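Local coordinates for CAMK/CAMK2 protein kinase (PDB 5IG1) that probably transfers the ATP phosphoryl group to serine and threonine residues of proteins, as the kinase domain of a choanoflagellate calcium/calmodulin-dependent kinase, at residues 123-133 / 265-273; 182-191 / 223-231. All blocks are in the same frame, centred on the assembly; numbering follows the deposited sequence.

Interaction 1 of 2, residues 123-133 / 265-273; sequences HQILSALQHCH and PTVQELLQH
Gln130 and Val267 bring their CA atoms to 5.6 Å where helix 123-133 meets the short helix 267-271, which runs roughly antiparallel to it, at 149°. The two axes approach to 9.2 Å. Packing is knobs-into-holes. Val267, branched at CB, fills a hole between Leu126, Leu129, Gln130 and His133. The chi1 of 164° turns Val267 CG1, set opposite the backbone N, onto Leu126 and Gln130. Val267 CG2 reaches the His133 ring, 3.5 Å from its CE1. One turn on, Leu271 is the second knob. Leu271 CD2 lies 3.7 Å from Leu126 CB and makes an off-centre CH-pi contact with the His123 ring, and Leu271 CD1 sits against the amide of Gln130. Cutting Leu271 back to an alanine is likely to open a gap among His123, Leu126, Ser127 and Gln130 and to let the Gln130 amide turn more freely. Toward the more exposed side of the contact, the extended Gln130 places OE1 against Gln268 CG, the two amide planes standing 87° apart. Deeper in, Leu126 CD2 meets Leu270 CD1 at 3.8 Å. The short helix starts with a capping box, in which Glu269 N donates to Thr266 OG1 over 3.3 Å and the return bond from Thr266 N to Glu269 OE1 is weak. Val267 and Leu270 also touch Val201 of helix 198-213, and His133 NE2 is hydrogen-bonded to OD2 of Asp200 on the same helix. Branched aliphatic groups thus join the two helices through shape, while the polar end of His133 is satisfied by a third helix of the kinase C-lobe.

Interaction 2 of 2, residues 182-191 / 223-231; sequences PGYLSPEVIR and HQKLYAQIK
Ile230 and Tyr227 of helix 223-231, the αG helix of the protein kinase fold, pack against the P+1 loop and the APE-type motif, here Ser186-Pro187-Glu188, that ends the activation segment. Ile230 is central: its CD1 faces the carbonyl oxygens of Pro182 and Leu185, while Ile230 CG2 lies against Leu185 O and meets Ile190 CD1 at 3.6 Å. A slim branched chain suits this place, since its two methyls reach both the loop and the short helix 187-190. Tyr227 brings the CD1-CE1 side of its ring beside it. Pro182 CB comes to the ring edge near its plane, whereas Leu185 CD1 approaches obliquely, 3.5 Å from Tyr227 CE1. Ile190 CD1 also comes obliquely, 3.5 Å from Tyr227 CD1. With chi1 near -60° the tyrosine ring swings back along the helix, and chi2 of -22° turns a face to His223 O, which lies toward the rim. Pro182 is enclosed further by Leu226, whose CD2 is 3.6 Å from Pro182 CB, and by His223, over whose ring face Pro182 CG makes a CH-pi contact at 4.0 Å from the centroid. A rigid proline ring presents these carbons at little entropic cost. At the far end the aliphatic part of Lys231 covers the outer side, its CG 3.8 Å from Ile190 CG2. The first shell is therefore almost wholly apolar. Behind it, Leu185 rests on Phe178, while Pro187 touches Trp202 and Ser186 touches Val199, both on helix 198-213. Glu188 points its CB away from αG and forms the Glu-Arg pair familiar from protein kinases, with Glu188 OE1 in a salt bridge with Arg264 NH2.

From the N terminus, the chain passes through the β-rich N-lobe and enters the helical C-lobe, where helix 115-134 supplies the first half of interaction 1. It then runs through the β-strands 147-149 and 158-160 to the activation segment, whose end begins interaction 2. After helix 198-213, helix 223-231 returns to close that inner loop of 31 residues. Only after helix 247-256 does 265-273 close the outer loop, with interaction 2 lying wholly within it. The contacts do not touch, their centres being about 23 Å apart, yet both have residues resting on helix 198-213, which thus stands behind two separate parts of the C-lobe.

Interaction 1 of 2, residues 123-133 / 265-273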
loop_
_atom_site.group_PDB
_atom_site.type_symbol
_atom_site.label_atom_id
_atom_site.label_comp_id
_atom_site.label_asym_id
_atom_site.label_seq_id
_atom_site.Cartn_x
_atom_site.Cartn_y
_atom_site.Cartn_z
ATOM N N HIS A 123 3.832 -6.128 10.238
ATOM C CA HIS A 123 3.699 -7.570 10.115
ATOM C C HIS A 123 2.599 -7.917 9.125
ATOM O O HIS A 123 2.785 -8.770 8.251
ATOM C CB HIS A 123 3.414 -8.196 11.479
ATOM C CG HIS A 123 3.179 -9.671 11.419
ATOM N ND1 HIS A 123 4.176 -10.597 11.639
ATOM C CD2 HIS A 123 2.062 -10.382 11.135
ATOM C CE1 HIS A 123 3.681 -11.814 11.508
ATOM N NE2 HIS A 123 2.400 -11.711 11.201
ATOM N N GLN A 124 1.443 -7.256 9.243
ATOM C CA GLN A 124 0.357 -7.521 8.306
ATOM C C GLN A 124 0.739 -7.134 6.879
ATOM O O GLN A 124 0.513 -7.910 5.936
ATOM C CB GLN A 124 -0.894 -6.780 8.761
ATOM C CG GLN A 124 -1.288 -7.132 10.179
ATOM C CD GLN A 124 -2.385 -6.239 10.720
ATOM O OE1 GLN A 124 -3.490 -6.210 10.187
ATOM N NE2 GLN A 124 -2.079 -5.492 11.779
ATOM N N ILE A 125 1.321 -5.944 6.702
ATOM C CA ILE A 125 1.775 -5.524 5.379
ATOM C C ILE A 125 2.750 -6.545 4.807
ATOM O O ILE A 125 2.625 -6.982 3.656
ATOM C CB ILE A 125 2.410 -4.123 5.452
ATOM C CG1 ILE A 125 1.402 -3.104 5.979
ATOM C CG2 ILE A 125 2.960 -3.701 4.088
ATOM C CD1 ILE A 125 2.014 -1.766 6.287
ATOM N N LEU A 126 3.721 -6.960 5.618
ATOM C CA LEU A 126 4.736 -7.896 5.152
ATOM C C LEU A 126 4.130 -9.245 4.797
ATOM O O LEU A 126 4.550 -9.870 3.826
ATOM C CB LEU A 126 5.833 -8.063 6.206
ATOM C CG LEU A 126 6.878 -6.947 6.257
ATOM C CD1 LEU A 126 7.867 -7.208 7.376
ATOM C CD2 LEU A 126 7.606 -6.827 4.925
ATOM N N SER A 127 3.160 -9.727 5.572
ATOM C CA SER A 127 2.576 -11.028 5.258
ATOM C C SER A 127 1.803 -10.969 3.946
ATOM O O SER A 127 1.933 -11.865 3.096
ATOM C CB SER A 127 1.679 -11.499 6.403
ATOM O OG SER A 127 0.600 -10.611 6.617
ATOM N N ALA A 128 1.008 -9.911 3.759
ATOM C CA ALA A 128 0.351 -9.703 2.474
ATOM C C ALA A 128 1.368 -9.677 1.339
ATOM O O ALA A 128 1.175 -10.327 0.301
ATOM C CB ALA A 128 -0.453 -8.403 2.508
ATOM N N LEU A 129 2.472 -8.947 1.532
ATOM C CA LEU A 129 3.520 -8.901 0.520
ATOM C C LEU A 129 4.135 -10.269 0.277
ATOM O O LEU A 129 4.535 -10.572 -0.849
ATOM C CB LEU A 129 4.608 -7.914 0.929
ATOM C CG LEU A 129 4.318 -6.456 0.611
ATOM C CD1 LEU A 129 5.626 -5.717 0.610
ATOM C CD2 LEU A 129 3.626 -6.355 -0.745
ATOM N N GLN A 130 4.256 -11.090 1.320
ATOM C CA GLN A 130 4.778 -12.439 1.140
ATOM C C GLN A 130 3.857 -13.250 0.246
ATOM O O GLN A 130 4.322 -14.030 -0.594
ATOM C CB GLN A 130 4.950 -13.128 2.492
ATOM C CG GLN A 130 5.514 -14.530 2.383
ATOM C CD GLN A 130 5.711 -15.191 3.734
ATOM O OE1 GLN A 130 6.790 -15.706 4.034
ATOM N NE2 GLN A 130 4.665 -15.193 4.554
ATOM N N HIS A 131 2.543 -13.070 0.415
ATOM C CA HIS A 131 1.598 -13.730 -0.476
ATOM C C HIS A 131 1.708 -13.200 -1.896
ATOM O O HIS A 131 1.578 -13.967 -2.855
ATOM C CB HIS A 131 0.169 -13.559 0.038
ATOM C CG HIS A 131 -0.850 -14.313 -0.757
ATOM N ND1 HIS A 131 -1.859 -13.688 -1.460
ATOM C CD2 HIS A 131 -1.014 -15.640 -0.967
ATOM C CE1 HIS A 131 -2.603 -14.598 -2.063
ATOM N NE2 HIS A 131 -2.109 -15.790 -1.781
ATOM N N CYS A 132 1.940 -11.898 -2.056
ATOM C CA CYS A 132 2.086 -11.343 -3.397
ATOM C C CYS A 132 3.345 -11.870 -4.074
ATOM O O CYS A 132 3.285 -12.435 -5.171
ATOM C CB CYS A 132 2.095 -9.815 -3.332
ATOM S SG CYS A 132 0.491 -9.116 -2.950
ATOM N N HIS A 133 4.496 -11.707 -3.420
ATOM C CA HIS A 133 5.771 -12.101 -4.008
ATOM C C HIS A 133 5.852 -13.604 -4.232
ATOM O O HIS A 133 6.531 -14.050 -5.164
ATOM C CB HIS A 133 6.921 -11.636 -3.115
ATOM C CG HIS A 133 6.957 -10.156 -2.898
ATOM N ND1 HIS A 133 7.926 -9.543 -2.134
ATOM C CD2 HIS A 133 6.145 -9.167 -3.341
ATOM C CE1 HIS A 133 7.702 -8.241 -2.107
ATOM N NE2 HIS A 133 6.629 -7.986 -2.835
ATOM N N PRO A 265 16.768 -7.697 2.011
ATOM C CA PRO A 265 16.060 -8.894 2.467
ATOM C C PRO A 265 14.797 -9.138 1.661
ATOM O O PRO A 265 14.118 -8.207 1.224
ATOM C CB PRO A 265 15.725 -8.576 3.930
ATOM C CG PRO A 265 16.673 -7.496 4.321
ATOM C CD PRO A 265 16.906 -6.694 3.079
ATOM N N THR A 266 14.495 -10.415 1.460
ATOM C CA THR A 266 13.184 -10.780 0.962
ATOM C C THR A 266 12.147 -10.567 2.059
ATOM O O THR A 266 12.472 -10.387 3.235
ATOM C CB THR A 266 13.164 -12.232 0.506
ATOM O OG1 THR A 266 13.101 -13.077 1.661
ATOM C CG2 THR A 266 14.417 -12.553 -0.280
ATOM N N VAL A 267 10.875 -10.591 1.664
ATOM C CA VAL A 267 9.814 -10.388 2.643
ATOM C C VAL A 267 9.779 -11.527 3.663
ATOM O O VAL A 267 9.440 -11.311 4.832
ATOM C CB VAL A 267 8.466 -10.213 1.925
ATOM C CG1 VAL A 267 7.334 -10.399 2.893
ATOM C CG2 VAL A 267 8.387 -8.837 1.286
ATOM N N GLN A 268 10.149 -12.746 3.262
ATOM C CA GLN A 268 10.179 -13.852 4.217
ATOM C C GLN A 268 11.244 -13.618 5.285
ATOM O O GLN A 268 10.981 -13.753 6.491
ATOM C CB GLN A 268 10.423 -15.165 3.477
ATOM C CG GLN A 268 9.924 -16.407 4.198
ATOM C CD GLN A 268 9.647 -17.554 3.237
ATOM O OE1 GLN A 268 9.825 -17.419 2.024
ATOM N NE2 GLN A 268 9.205 -18.688 3.775
ATOM N N GLU A 269 12.454 -13.245 4.852
ATOM C CA GLU A 269 13.503 -12.872 5.794
ATOM C C GLU A 269 13.037 -11.760 6.729
ATOM O O GLU A 269 13.306 -11.801 7.935
ATOM C CB GLU A 269 14.753 -12.437 5.034
ATOM C CG GLU A 269 15.255 -13.451 4.032
ATOM C CD GLU A 269 16.457 -12.951 3.265
ATOM O OE1 GLU A 269 16.841 -11.783 3.468
ATOM O OE2 GLU A 269 17.019 -13.725 2.464
ATOM N N LEU A 270 12.337 -10.757 6.190
ATOM C CA LEU A 270 11.821 -9.687 7.037
ATOM C C LEU A 270 10.836 -10.229 8.065
ATOM O O LEU A 270 10.892 -9.865 9.244
ATOM C CB LEU A 270 11.165 -8.600 6.180
ATOM C CG LEU A 270 12.110 -7.819 5.259
ATOM C CD1 LEU A 270 11.347 -6.770 4.458
ATOM C CD2 LEU A 270 13.226 -7.174 6.068
ATOM N N LEU A 271 9.927 -11.105 7.636
ATOM C CA LEU A 271 8.963 -11.693 8.556
ATOM C C LEU A 271 9.641 -12.518 9.636
ATOM O O LEU A 271 9.031 -12.767 10.681
ATOM C CB LEU A 271 7.960 -12.559 7.791
ATOM C CG LEU A 271 6.809 -11.808 7.133
ATOM C CD1 LEU A 271 6.016 -12.730 6.237
ATOM C CD2 LEU A 271 5.934 -11.186 8.191
ATOM N N GLN A 272 10.880 -12.955 9.408
ATOM C CA GLN A 272 11.645 -13.637 10.443
ATOM C C GLN A 272 12.631 -12.712 11.157
ATOM O O GLN A 272 13.557 -13.194 11.819
ATOM C CB GLN A 272 12.364 -14.849 9.849
ATOM C CG GLN A 272 11.408 -15.936 9.378
ATOM C CD GLN A 272 10.374 -16.300 10.439
ATOM O OE1 GLN A 272 10.682 -16.362 11.633
ATOM N NE2 GLN A 272 9.138 -16.537 10.004
ATOM N N HIS A 273 12.452 -11.394 11.039
ATOM C CA HIS A 273 13.286 -10.455 11.780
ATOM C C HIS A 273 12.756 -10.303 13.207
ATOM O O HIS A 273 11.538 -10.271 13.415
ATOM C CB HIS A 273 13.312 -9.095 11.080
ATOM C CG HIS A 273 14.277 -8.114 11.678
ATOM N ND1 HIS A 273 14.010 -7.415 12.836
ATOM C CD2 HIS A 273 15.504 -7.712 11.271
ATOM C CE1 HIS A 273 15.031 -6.625 13.115
ATOM N NE2 HIS A 273 15.951 -6.786 12.181
#

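Interaction 2 of 2, residues 182-191 / 223-231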
loop_
_atom_site.group_PDB
_atom_site.type_symbol
_atom_site.label_atom_id
_atom_site.label_comp_id
_atom_site.label_asym_id
_atom_site.label_seq_id
_atom_site.Cartn_x
_atom_site.Cartn_y
_atom_site.Cartn_z
ATOM N N PRO A 182 6.901 9.184 -5.821
ATOM C CA PRO A 182 8.341 9.490 -5.722
ATOM C C PRO A 182 8.964 9.202 -4.367
ATOM O O PRO A 182 10.073 8.656 -4.310
ATOM C CB PRO A 182 8.387 10.986 -6.061
ATOM C CG PRO A 182 7.203 11.198 -6.940
ATOM C CD PRO A 182 6.137 10.320 -6.367
ATOM N N GLY A 183 8.287 9.552 -3.273
ATOM C CA GLY A 183 8.847 9.319 -1.953
ATOM C C GLY A 183 9.160 7.866 -1.644
ATOM O O GLY A 183 10.066 7.591 -0.850
ATOM N N TYR A 184 8.445 6.926 -2.255
ATOM C CA TYR A 184 8.625 5.513 -1.950
ATOM C C TYR A 184 9.342 4.763 -3.065
ATOM O O TYR A 184 9.481 3.538 -2.983
ATOM C CB TYR A 184 7.269 4.870 -1.638
ATOM C CG TYR A 184 6.465 5.717 -0.678
ATOM C CD1 TYR A 184 5.683 6.764 -1.143
ATOM C CD2 TYR A 184 6.522 5.503 0.694
ATOM C CE1 TYR A 184 4.971 7.554 -0.284
ATOM C CE2 TYR A 184 5.802 6.299 1.571
ATOM C CZ TYR A 184 5.031 7.324 1.072
ATOM O OH TYR A 184 4.309 8.133 1.919
ATOM N N LEU A 185 9.825 5.471 -4.083
ATOM C CA LEU A 185 10.496 4.819 -5.199
ATOM C C LEU A 185 11.784 4.147 -4.746
ATOM O O LEU A 185 12.552 4.703 -3.957
ATOM C CB LEU A 185 10.800 5.835 -6.298
ATOM C CG LEU A 185 9.602 6.279 -7.130
ATOM C CD1 LEU A 185 9.990 7.372 -8.095
ATOM C CD2 LEU A 185 9.045 5.087 -7.866
ATOM N N SER A 186 12.014 2.947 -5.252
ATOM C CA SER A 186 13.255 2.240 -4.991
ATOM C C SER A 186 14.369 2.795 -5.871
ATOM O O SER A 186 14.109 3.312 -6.962
ATOM C CB SER A 186 13.077 0.754 -5.262
ATOM O OG SER A 186 12.147 0.568 -6.312
ATOM N N PRO A 187 15.621 2.711 -5.417
ATOM C CA PRO A 187 16.716 3.239 -6.244
ATOM C C PRO A 187 16.796 2.553 -7.597
ATOM O O PRO A 187 17.078 3.203 -8.610
ATOM C CB PRO A 187 17.962 2.973 -5.385
ATOM C CG PRO A 187 17.452 2.702 -4.014
ATOM C CD PRO A 187 16.125 2.056 -4.200
ATOM N N GLU A 188 16.525 1.248 -7.637
ATOM C CA GLU A 188 16.593 0.505 -8.891
ATOM C C GLU A 188 15.580 1.021 -9.906
ATOM O O GLU A 188 15.859 1.058 -11.111
ATOM C CB GLU A 188 16.367 -0.978 -8.618
ATOM C CG GLU A 188 15.083 -1.253 -7.858
ATOM C CD GLU A 188 15.314 -2.054 -6.605
ATOM O OE1 GLU A 188 15.926 -1.510 -5.661
ATOM O OE2 GLU A 188 14.902 -3.236 -6.566
ATOM N N VAL A 189 14.392 1.413 -9.443
ATOM C CA VAL A 189 13.397 1.946 -10.365
ATOM C C VAL A 189 13.806 3.334 -10.840
ATOM O O VAL A 189 13.619 3.686 -12.010
ATOM C CB VAL A 189 12.005 1.941 -9.708
ATOM C CG1 VAL A 189 10.993 2.667 -10.583
ATOM C CG2 VAL A 189 11.556 0.505 -9.450
ATOM N N ILE A 190 14.389 4.138 -9.950
ATOM C CA ILE A 190 14.844 5.465 -10.352
ATOM C C ILE A 190 15.948 5.346 -11.394
ATOM O O ILE A 190 15.957 6.070 -12.397
ATOM C CB ILE A 190 15.295 6.272 -9.120
ATOM C CG1 ILE A 190 14.092 6.586 -8.234
ATOM C CG2 ILE A 190 15.989 7.553 -9.533
ATOM C CD1 ILE A 190 14.438 7.364 -7.007
ATOM N N ARG A 191 16.875 4.410 -11.188
ATOM C CA ARG A 191 17.916 4.110 -12.164
ATOM C C ARG A 191 17.368 3.477 -13.438
ATOM O O ARG A 191 18.126 3.327 -14.403
ATOM C CB ARG A 191 18.972 3.187 -11.543
ATOM C CG ARG A 191 19.681 3.786 -10.331
ATOM C CD ARG A 191 20.847 2.926 -9.848
ATOM N NE ARG A 191 20.430 1.596 -9.408
ATOM C CZ ARG A 191 20.918 0.455 -9.891
ATOM N NH1 ARG A 191 21.855 0.474 -10.829
ATOM N NH2 ARG A 191 20.476 -0.707 -9.430
ATOM N N HIS A 223 11.995 16.869 -7.281
ATOM C CA HIS A 223 12.027 15.423 -7.463
ATOM C C HIS A 223 13.382 14.926 -7.944
ATOM O O HIS A 223 13.685 13.742 -7.773
ATOM C CB HIS A 223 10.929 14.987 -8.434
ATOM C CG HIS A 223 9.560 14.994 -7.831
ATOM N ND1 HIS A 223 8.425 14.695 -8.552
ATOM C CD2 HIS A 223 9.144 15.264 -6.569
ATOM C CE1 HIS A 223 7.369 14.781 -7.762
ATOM N NE2 HIS A 223 7.779 15.124 -6.554
ATOM N N GLN A 224 14.205 15.793 -8.531
ATOM C CA GLN A 224 15.537 15.361 -8.937
ATOM C C GLN A 224 16.456 15.215 -7.731
ATOM O O GLN A 224 17.202 14.233 -7.630
ATOM C CB GLN A 224 16.120 16.337 -9.959
ATOM C CG GLN A 224 15.324 16.401 -11.258
ATOM C CD GLN A 224 15.061 15.026 -11.853
ATOM O OE1 GLN A 224 15.938 14.160 -11.864
ATOM N NE2 GLN A 224 13.843 14.816 -12.347
ATOM N N LYS A 225 16.406 16.171 -6.798
ATOM C CA LYS A 225 17.147 16.009 -5.551
ATOM C C LYS A 225 16.577 14.871 -4.709
ATOM O O LYS A 225 17.321 14.215 -3.974
ATOM C CB LYS A 225 17.143 17.307 -4.742
ATOM C CG LYS A 225 17.664 18.542 -5.466
ATOM C CD LYS A 225 18.174 19.571 -4.454
ATOM C CE LYS A 225 18.017 21.006 -4.941
ATOM N NZ LYS A 225 16.622 21.511 -4.776
ATOM N N LEU A 226 15.267 14.626 -4.799
ATOM C CA LEU A 226 14.675 13.501 -4.081
ATOM C C LEU A 226 15.178 12.175 -4.636
ATOM O O LEU A 226 15.615 11.295 -3.880
ATOM C CB LEU A 226 13.148 13.568 -4.159
ATOM C CG LEU A 226 12.426 12.364 -3.546
ATOM C CD1 LEU A 226 12.638 12.329 -2.036
ATOM C CD2 LEU A 226 10.944 12.377 -3.877
ATOM N N TYR A 227 15.118 12.009 -5.959
ATOM C CA TYR A 227 15.653 10.798 -6.569
ATOM C C TYR A 227 17.139 10.654 -6.279
ATOM O O TYR A 227 17.633 9.535 -6.105
ATOM C CB TYR A 227 15.395 10.798 -8.079
ATOM C CG TYR A 227 13.931 10.848 -8.474
ATOM C CD1 TYR A 227 12.934 10.449 -7.592
ATOM C CD2 TYR A 227 13.547 11.301 -9.731
ATOM C CE1 TYR A 227 11.598 10.499 -7.946
ATOM C CE2 TYR A 227 12.209 11.352 -10.094
ATOM C CZ TYR A 227 11.242 10.951 -9.196
ATOM O OH TYR A 227 9.913 11.000 -9.550
ATOM N N ALA A 228 17.866 11.772 -6.203
ATOM C CA ALA A 228 19.272 11.713 -5.817
ATOM C C ALA A 228 19.429 11.171 -4.401
ATOM O O ALA A 228 20.266 10.296 -4.149
ATOM C CB ALA A 228 19.910 13.097 -5.940
ATOM N N GLN A 229 18.625 11.682 -3.458
ATOM C CA GLN A 229 18.669 11.180 -2.087
ATOM C C GLN A 229 18.371 9.689 -2.038
ATOM O O GLN A 229 18.980 8.951 -1.254
ATOM C CB GLN A 229 17.666 11.928 -1.201
ATOM C CG GLN A 229 17.906 13.412 -0.996
ATOM C CD GLN A 229 16.791 14.060 -0.187
ATOM O OE1 GLN A 229 16.420 15.211 -0.423
ATOM N NE2 GLN A 229 16.255 13.320 0.779
ATOM N N ILE A 230 17.423 9.232 -2.855
ATOM C CA ILE A 230 17.049 7.823 -2.827
ATOM C C ILE A 230 18.161 6.960 -3.415
ATOM O O ILE A 230 18.504 5.908 -2.864
ATOM C CB ILE A 230 15.711 7.615 -3.557
ATOM C CG1 ILE A 230 14.592 8.346 -2.809
ATOM C CG2 ILE A 230 15.417 6.130 -3.715
ATOM C CD1 ILE A 230 13.220 8.185 -3.425
ATOM N N LYS A 231 18.749 7.396 -4.533
ATOM C CA LYS A 231 19.806 6.615 -5.168
ATOM C C LYS A 231 21.007 6.465 -4.245
ATOM O O LYS A 231 21.520 5.358 -4.047
ATOM C CB LYS A 231 20.224 7.264 -6.490
ATOM C CG LYS A 231 19.186 7.164 -7.595
ATOM C CD LYS A 231 19.752 7.599 -8.938
ATOM C CE LYS A 231 20.063 9.084 -8.968
ATOM N NZ LYS A 231 20.576 9.509 -10.301
#